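Local coordinates for magnesium and cobalt efflux protein CorC (Neisseria meningitidis serogroup B, PDB 3OI8) that probably takes part in magnesium and cobalt transport, this chain being the part of it that carries the paired, adenosine-binding CBS domains, at residues M44-R47 / S48-N51; K126-E130 / Q131-M135. One frame throughout, in Å; residues are numbered along the deposited sequence.

Contact 1. Residues M44-R47 / S48-N51; sequences MITR and SRMN. With ADN (adenosine), chain C.
Two successive backbone hydrogen bonds fold M44-R47 onto S48-N51. R49 N reaches T46 O at 2.9 Å, and M50 N reaches R47 O at 3.1 Å. Each links residues three apart; in both the donor stands above the carbonyl plane, and residues 47-49 wind as a short 3-10 turn. A water adds a polar clip at the start of the turn, lying 2.7 Å from T46 OG1 and 2.6 Å from S48 OG.

The apolar contacts come from chains laid across one another. OG1 anti to the backbone nitrogen (chi1 -170°) sets CG2 of T46 between that nitrogen and the carbonyl carbon, where the extended R49 chain crosses it; CG2 meets R49 CG at 3.6 Å. On the buried side, M50 bends at chi3 (-61°) and folds its methyl CE back against R47 CG, 3.9 Å away, while R47, itself bent at chi3, hydrogen-bonds T145 O through NH1.

The third kind of contact is with adenosine. N51 hydrogen-bonds the base through its backbone: N51 N donates to N1 at 2.7 Å, and N6 donates to N51 O at 3.1 Å. N51 CB packs beside N1 and C2. I45 CD1 rests against the purine at N3 and C4, whereas the N51 amide turns to H71, which itself bonds the nucleoside.

The turn leaves strand 45-46, which pairs with strand 145-150 along the margin of the four-stranded sheet; I45 and M50 pack on L148, and the chain runs on toward strand 53-54 of the other sheet.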
loop_
_atom_site.group_PDB
_atom_site.type_symbol
_atom_site.label_atom_id
_atom_site.label_comp_id
_atom_site.label_asym_id
_atom_site.label_seq_id
_atom_site.Cartn_x
_atom_site.Cartn_y
_atom_site.Cartn_z
HETATM N N MSE A 44 5.846 -12.905 5.904
HETATM C CA MSE A 44 5.706 -12.352 7.245
HETATM C C MSE A 44 7.025 -11.942 7.896
HETATM O O MSE A 44 8.105 -12.413 7.525
HETATM C CB MSE A 44 4.972 -13.335 8.154
HETATM C CG MSE A 44 5.754 -14.602 8.426
HETATM SE SE MSE A 44 4.904 -15.641 9.830
HETATM C CE MSE A 44 5.765 -17.355 9.480
ATOM N N ILE A 45 6.916 -11.035 8.861
ATOM C CA ILE A 45 8.015 -10.702 9.760
ATOM C C ILE A 45 7.867 -11.545 11.020
ATOM O O ILE A 45 6.822 -11.518 11.664
ATOM C CB ILE A 45 7.969 -9.219 10.127
ATOM C CG1 ILE A 45 8.108 -8.378 8.852
ATOM C CG2 ILE A 45 9.056 -8.886 11.164
ATOM C CD1 ILE A 45 7.739 -6.930 9.046
ATOM N N THR A 46 8.899 -12.306 11.368
ATOM C CA THR A 46 8.770 -13.277 12.455
ATOM C C THR A 46 8.629 -12.582 13.814
ATOM O O THR A 46 9.136 -11.476 13.987
ATOM C CB THR A 46 9.970 -14.232 12.499
ATOM O OG1 THR A 46 9.682 -15.301 13.412
ATOM C CG2 THR A 46 11.230 -13.484 12.946
ATOM N N ARG A 47 7.964 -13.245 14.768
ATOM C CA ARG A 47 7.673 -12.657 16.087
ATOM C C ARG A 47 8.859 -11.956 16.744
ATOM O O ARG A 47 8.772 -10.794 17.135
ATOM C CB ARG A 47 7.137 -13.723 17.047
ATOM C CG ARG A 47 6.832 -13.210 18.450
ATOM C CD ARG A 47 6.550 -14.385 19.400
ATOM N NE ARG A 47 7.699 -15.285 19.547
ATOM C CZ ARG A 47 7.850 -16.437 18.886
ATOM N NH1 ARG A 47 6.928 -16.837 18.021
ATOM N NH2 ARG A 47 8.922 -17.204 19.093
ATOM N N SER A 48 9.968 -12.664 16.880
ATOM C CA SER A 48 11.113 -12.108 17.586
ATOM C C SER A 48 11.687 -10.854 16.914
ATOM O O SER A 48 12.553 -10.198 17.477
ATOM C CB SER A 48 12.199 -13.176 17.803
ATOM O OG SER A 48 12.377 -13.982 16.646
ATOM N N ARG A 49 11.188 -10.509 15.728
ATOM C CA ARG A 49 11.700 -9.343 14.996
ATOM C C ARG A 49 10.694 -8.197 14.814
ATOM O O ARG A 49 11.031 -7.150 14.248
ATOM C CB ARG A 49 12.232 -9.766 13.621
ATOM C CG ARG A 49 13.422 -10.704 13.697
ATOM C CD ARG A 49 13.908 -11.107 12.310
ATOM N NE ARG A 49 14.985 -12.093 12.393
ATOM C CZ ARG A 49 15.554 -12.674 11.341
ATOM N NH1 ARG A 49 15.150 -12.375 10.111
ATOM N NH2 ARG A 49 16.524 -13.559 11.522
HETATM N N MSE A 50 9.460 -8.384 15.271
HETATM C CA MSE A 50 8.467 -7.321 15.121
HETATM C C MSE A 50 8.802 -6.147 16.028
HETATM O O MSE A 50 9.287 -6.343 17.139
HETATM C CB MSE A 50 7.089 -7.818 15.530
HETATM C CG MSE A 50 6.652 -9.087 14.879
HETATM SE SE MSE A 50 4.919 -9.529 15.609
HETATM C CE MSE A 50 5.406 -9.732 17.480
ATOM N N ASN A 51 8.516 -4.929 15.570
ATOM C CA ASN A 51 8.609 -3.754 16.428
ATOM C C ASN A 51 7.240 -3.489 17.036
ATOM O O ASN A 51 6.291 -3.195 16.305
ATOM C CB ASN A 51 9.076 -2.523 15.635
ATOM C CG ASN A 51 10.526 -2.625 15.190
ATOM O OD1 ASN A 51 10.845 -2.358 14.033
ATOM N ND2 ASN A 51 11.410 -3.012 16.109
HETATM O "O5'" ADN C . 8.321 -0.203 7.403
HETATM C "C5'" ADN C . 9.200 -0.546 6.363
HETATM C "C4'" ADN C . 9.325 -2.096 6.257
HETATM O "O4'" ADN C . 9.534 -2.676 7.580
HETATM C "C3'" ADN C . 8.043 -2.720 5.666
HETATM O "O3'" ADN C . 8.254 -3.052 4.321
HETATM C "C2'" ADN C . 7.802 -3.965 6.486
HETATM O "O2'" ADN C . 8.412 -5.079 5.874
HETATM C "C1'" ADN C . 8.520 -3.706 7.811
HETATM N N9 ADN C . 7.595 -3.275 8.857
HETATM C C8 ADN C . 6.451 -2.279 8.731
HETATM N N7 ADN C . 5.828 -2.132 10.094
HETATM C C5 ADN C . 6.603 -3.038 11.066
HETATM C C6 ADN C . 6.444 -3.310 12.594
HETATM N N6 ADN C . 5.420 -2.591 13.353
HETATM N N1 ADN C . 7.345 -4.241 13.260
HETATM C C2 ADN C . 8.443 -4.950 12.481
HETATM N N3 ADN C . 8.603 -4.682 10.983
HETATM C C4 ADN C . 7.685 -3.734 10.303
HETATM O O HOH W 1 10.661 -15.820 15.834
#

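Contact 2. Residues K126-E130 / Q131-M135; sequences KEFRE and QRNHM. With ADN (adenosine), chain F.
F128 and N133 meet where helix 121-130 ends, and their contact is the tight part of the turn. N133 CB lies at the edge of the phenyl ring, in its plane, 3.5 Å from F128 CD1. The amide crosses the ring obliquely, the two planes 45° apart, and brings N133 ND2 to 3.5 Å from F128 CE1. Further along the chain, H134 O lies over one ring face, and F128 CE1 comes within 3.6 Å of M135 N. Outside the turn, F151 and I154 of helix 151-154 also pack on this buried ring.

The backbone closes the same corner. Q131 N makes the final helical bond, nearly straight, to E127 O at 2.9 Å. N133 N then reaches back five residues to F128 O at 3.0 Å, in the carbonyl plane and on a lone pair.

The other side is loose. E130, Q131 and R132 are exposed, and R132 is poorly ordered, though its guanidinium lays one face near the sugar of an adenosine held by the second subunit, with R132 NH2 3.3 Å from C5'. Polar ends find partners beyond the turn: E127 makes a salt bridge to K119 of the same chain, K126 one to D24 of the second subunit, and H134 NE2 is hydrogen-bonded to E152 of that subunit.

The reversal at R132, with its positive phi of 49°, the i to i+5 bond and the F128-N133 contact, is that of a Schellman-type C-cap, although R132 N and R129 O are too far apart for the second bond of the classical motif. In this CBS domain it delivers the chain from the helix into strand 135-139.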
loop_
_atom_site.group_PDB
_atom_site.type_symbol
_atom_site.label_atom_id
_atom_site.label_comp_id
_atom_site.label_asym_id
_atom_site.label_seq_id
_atom_site.Cartn_x
_atom_site.Cartn_y
_atom_site.Cartn_z
ATOM N N LYS A 126 -6.654 -9.909 -1.072
ATOM C CA LYS A 126 -8.047 -9.561 -1.325
ATOM C C LYS A 126 -8.675 -8.987 -0.073
ATOM O O LYS A 126 -9.361 -7.962 -0.118
ATOM C CB LYS A 126 -8.841 -10.776 -1.800
ATOM C CG LYS A 126 -10.297 -10.452 -2.123
ATOM C CD LYS A 126 -10.938 -11.494 -3.039
ATOM C CE LYS A 126 -11.551 -12.651 -2.258
ATOM N NZ LYS A 126 -10.526 -13.509 -1.605
ATOM N N GLU A 127 -8.425 -9.640 1.054
ATOM C CA GLU A 127 -8.925 -9.157 2.343
ATOM C C GLU A 127 -8.336 -7.807 2.793
ATOM O O GLU A 127 -9.061 -6.961 3.329
ATOM C CB GLU A 127 -8.776 -10.238 3.413
ATOM C CG GLU A 127 -9.729 -11.400 3.167
ATOM C CD GLU A 127 -9.363 -12.647 3.940
ATOM O OE1 GLU A 127 -8.908 -12.527 5.100
ATOM O OE2 GLU A 127 -9.535 -13.751 3.380
ATOM N N PHE A 128 -7.043 -7.592 2.551
ATOM C CA PHE A 128 -6.452 -6.281 2.824
ATOM C C PHE A 128 -7.167 -5.209 2.005
ATOM O O PHE A 128 -7.469 -4.132 2.520
ATOM C CB PHE A 128 -4.974 -6.253 2.466
ATOM C CG PHE A 128 -4.066 -6.766 3.567
ATOM C CD1 PHE A 128 -4.406 -6.606 4.894
ATOM C CD2 PHE A 128 -2.857 -7.363 3.259
ATOM C CE1 PHE A 128 -3.555 -7.053 5.905
ATOM C CE2 PHE A 128 -2.002 -7.813 4.258
ATOM C CZ PHE A 128 -2.355 -7.659 5.582
ATOM N N ARG A 129 -7.416 -5.497 0.729
ATOM C CA ARG A 129 -8.018 -4.497 -0.162
ATOM C C ARG A 129 -9.455 -4.205 0.253
ATOM O O ARG A 129 -9.888 -3.057 0.247
ATOM C CB ARG A 129 -7.920 -4.922 -1.639
ATOM C CG ARG A 129 -6.541 -4.664 -2.270
ATOM C CD ARG A 129 -6.425 -5.195 -3.705
ATOM N NE ARG A 129 -7.150 -4.384 -4.686
ATOM C CZ ARG A 129 -7.552 -4.829 -5.879
ATOM N NH1 ARG A 129 -7.312 -6.086 -6.241
ATOM N NH2 ARG A 129 -8.202 -4.021 -6.709
ATOM N N GLU A 130 -10.181 -5.241 0.657
ATOM C CA GLU A 130 -11.560 -5.083 1.106
ATOM C C GLU A 130 -11.683 -4.331 2.438
ATOM O O GLU A 130 -12.388 -3.327 2.515
ATOM C CB GLU A 130 -12.255 -6.444 1.201
ATOM C CG GLU A 130 -12.511 -7.100 -0.149
ATOM C CD GLU A 130 -13.153 -8.472 -0.024
ATOM O OE1 GLU A 130 -13.290 -8.970 1.117
ATOM O OE2 GLU A 130 -13.517 -9.055 -1.070
ATOM N N GLN A 131 -11.002 -4.829 3.472
ATOM C CA GLN A 131 -11.103 -4.288 4.824
ATOM C C GLN A 131 -10.367 -2.968 4.971
ATOM O O GLN A 131 -10.309 -2.409 6.067
ATOM C CB GLN A 131 -10.491 -5.258 5.841
ATOM C CG GLN A 131 -10.974 -6.695 5.780
ATOM C CD GLN A 131 -10.135 -7.610 6.668
ATOM O OE1 GLN A 131 -8.928 -7.778 6.450
ATOM N NE2 GLN A 131 -10.768 -8.195 7.680
ATOM N N ARG A 132 -9.774 -2.485 3.885
ATOM C CA ARG A 132 -8.883 -1.333 3.976
ATOM C C ARG A 132 -7.888 -1.584 5.098
ATOM O O ARG A 132 -7.553 -0.686 5.870
ATOM C CB ARG A 132 -9.674 -0.053 4.245
ATOM C CG ARG A 132 -10.406 0.499 3.034
ATOM C CD ARG A 132 -9.431 0.978 1.976
ATOM N NE ARG A 132 -10.066 1.908 1.050
ATOM C CZ ARG A 132 -10.258 3.197 1.309
ATOM N NH1 ARG A 132 -9.864 3.708 2.468
ATOM N NH2 ARG A 132 -10.844 3.976 0.410
ATOM N N ASN A 133 -7.443 -2.832 5.187
ATOM C CA ASN A 133 -6.492 -3.262 6.196
ATOM C C ASN A 133 -5.087 -3.156 5.622
ATOM O O ASN A 133 -4.909 -3.235 4.397
ATOM C CB ASN A 133 -6.772 -4.720 6.590
ATOM C CG ASN A 133 -6.422 -4.999 8.025
ATOM O OD1 ASN A 133 -6.573 -4.120 8.879
ATOM N ND2 ASN A 133 -5.934 -6.214 8.310
ATOM N N HIS A 134 -4.094 -2.979 6.497
ATOM C CA HIS A 134 -2.695 -2.919 6.062
ATOM C C HIS A 134 -1.780 -3.921 6.767
ATOM O O HIS A 134 -0.699 -4.243 6.274
ATOM C CB HIS A 134 -2.140 -1.510 6.259
ATOM C CG HIS A 134 -2.636 -0.530 5.247
ATOM N ND1 HIS A 134 -3.638 0.377 5.519
ATOM C CD2 HIS A 134 -2.289 -0.335 3.953
ATOM C CE1 HIS A 134 -3.880 1.095 4.436
ATOM N NE2 HIS A 134 -3.075 0.684 3.473
HETATM N N MSE A 135 -2.210 -4.399 7.925
HETATM C CA MSE A 135 -1.378 -5.309 8.703
HETATM C C MSE A 135 -2.243 -6.389 9.339
HETATM O O MSE A 135 -3.381 -6.131 9.731
HETATM C CB MSE A 135 -0.579 -4.526 9.763
HETATM C CG MSE A 135 0.056 -5.364 10.876
HETATM SE SE MSE A 135 1.062 -4.269 12.173
HETATM C CE MSE A 135 2.564 -3.748 11.030
HETATM O "O5'" ADN F . -6.671 5.654 0.301
HETATM C "C5'" ADN F . -8.050 5.673 0.031
HETATM C "C4'" ADN F . -8.312 6.363 -1.342
HETATM O "O4'" ADN F . -7.959 7.775 -1.277
HETATM C "C3'" ADN F . -7.467 5.724 -2.470
HETATM O "O3'" ADN F . -8.249 5.577 -3.626
HETATM C "C2'" ADN F . -6.375 6.719 -2.750
HETATM O "O2'" ADN F . -6.054 6.755 -4.123
HETATM C "C1'" ADN F . -7.047 8.041 -2.386
HETATM N N9 ADN F . -6.027 8.975 -1.947
HETATM C C8 ADN F . -4.684 8.668 -1.303
HETATM N N7 ADN F . -4.001 9.986 -1.047
HETATM C C5 ADN F . -4.944 11.097 -1.530
HETATM C C6 ADN F . -4.828 12.644 -1.543
HETATM N N6 ADN F . -3.644 13.306 -1.006
HETATM N N1 ADN F . -5.920 13.434 -2.090
HETATM C C2 ADN F . -7.173 12.783 -2.650
HETATM N N3 ADN F . -7.289 11.264 -2.636
HETATM C C4 ADN F . -6.180 10.463 -2.084
#

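Overall arrangement
Both contacts are turns at the end of a regular element, one in each CBS-domain range, with centres 20 Å apart and no direct touch. Contact 1 lies at the surface, where a strand winds into a 3-10 turn that presents backbone polar groups to the base. Contact 2 is partly buried; there a helix ends round an aromatic side chain, and its outer face meets the second subunit. They converge on the four-stranded sheet, where 45-46 and 135-139 flank strand 145-150 and L148 touches side chains from both. The adenosine gripped by contact 1 is also touched by M135, so the two turns share a pocket.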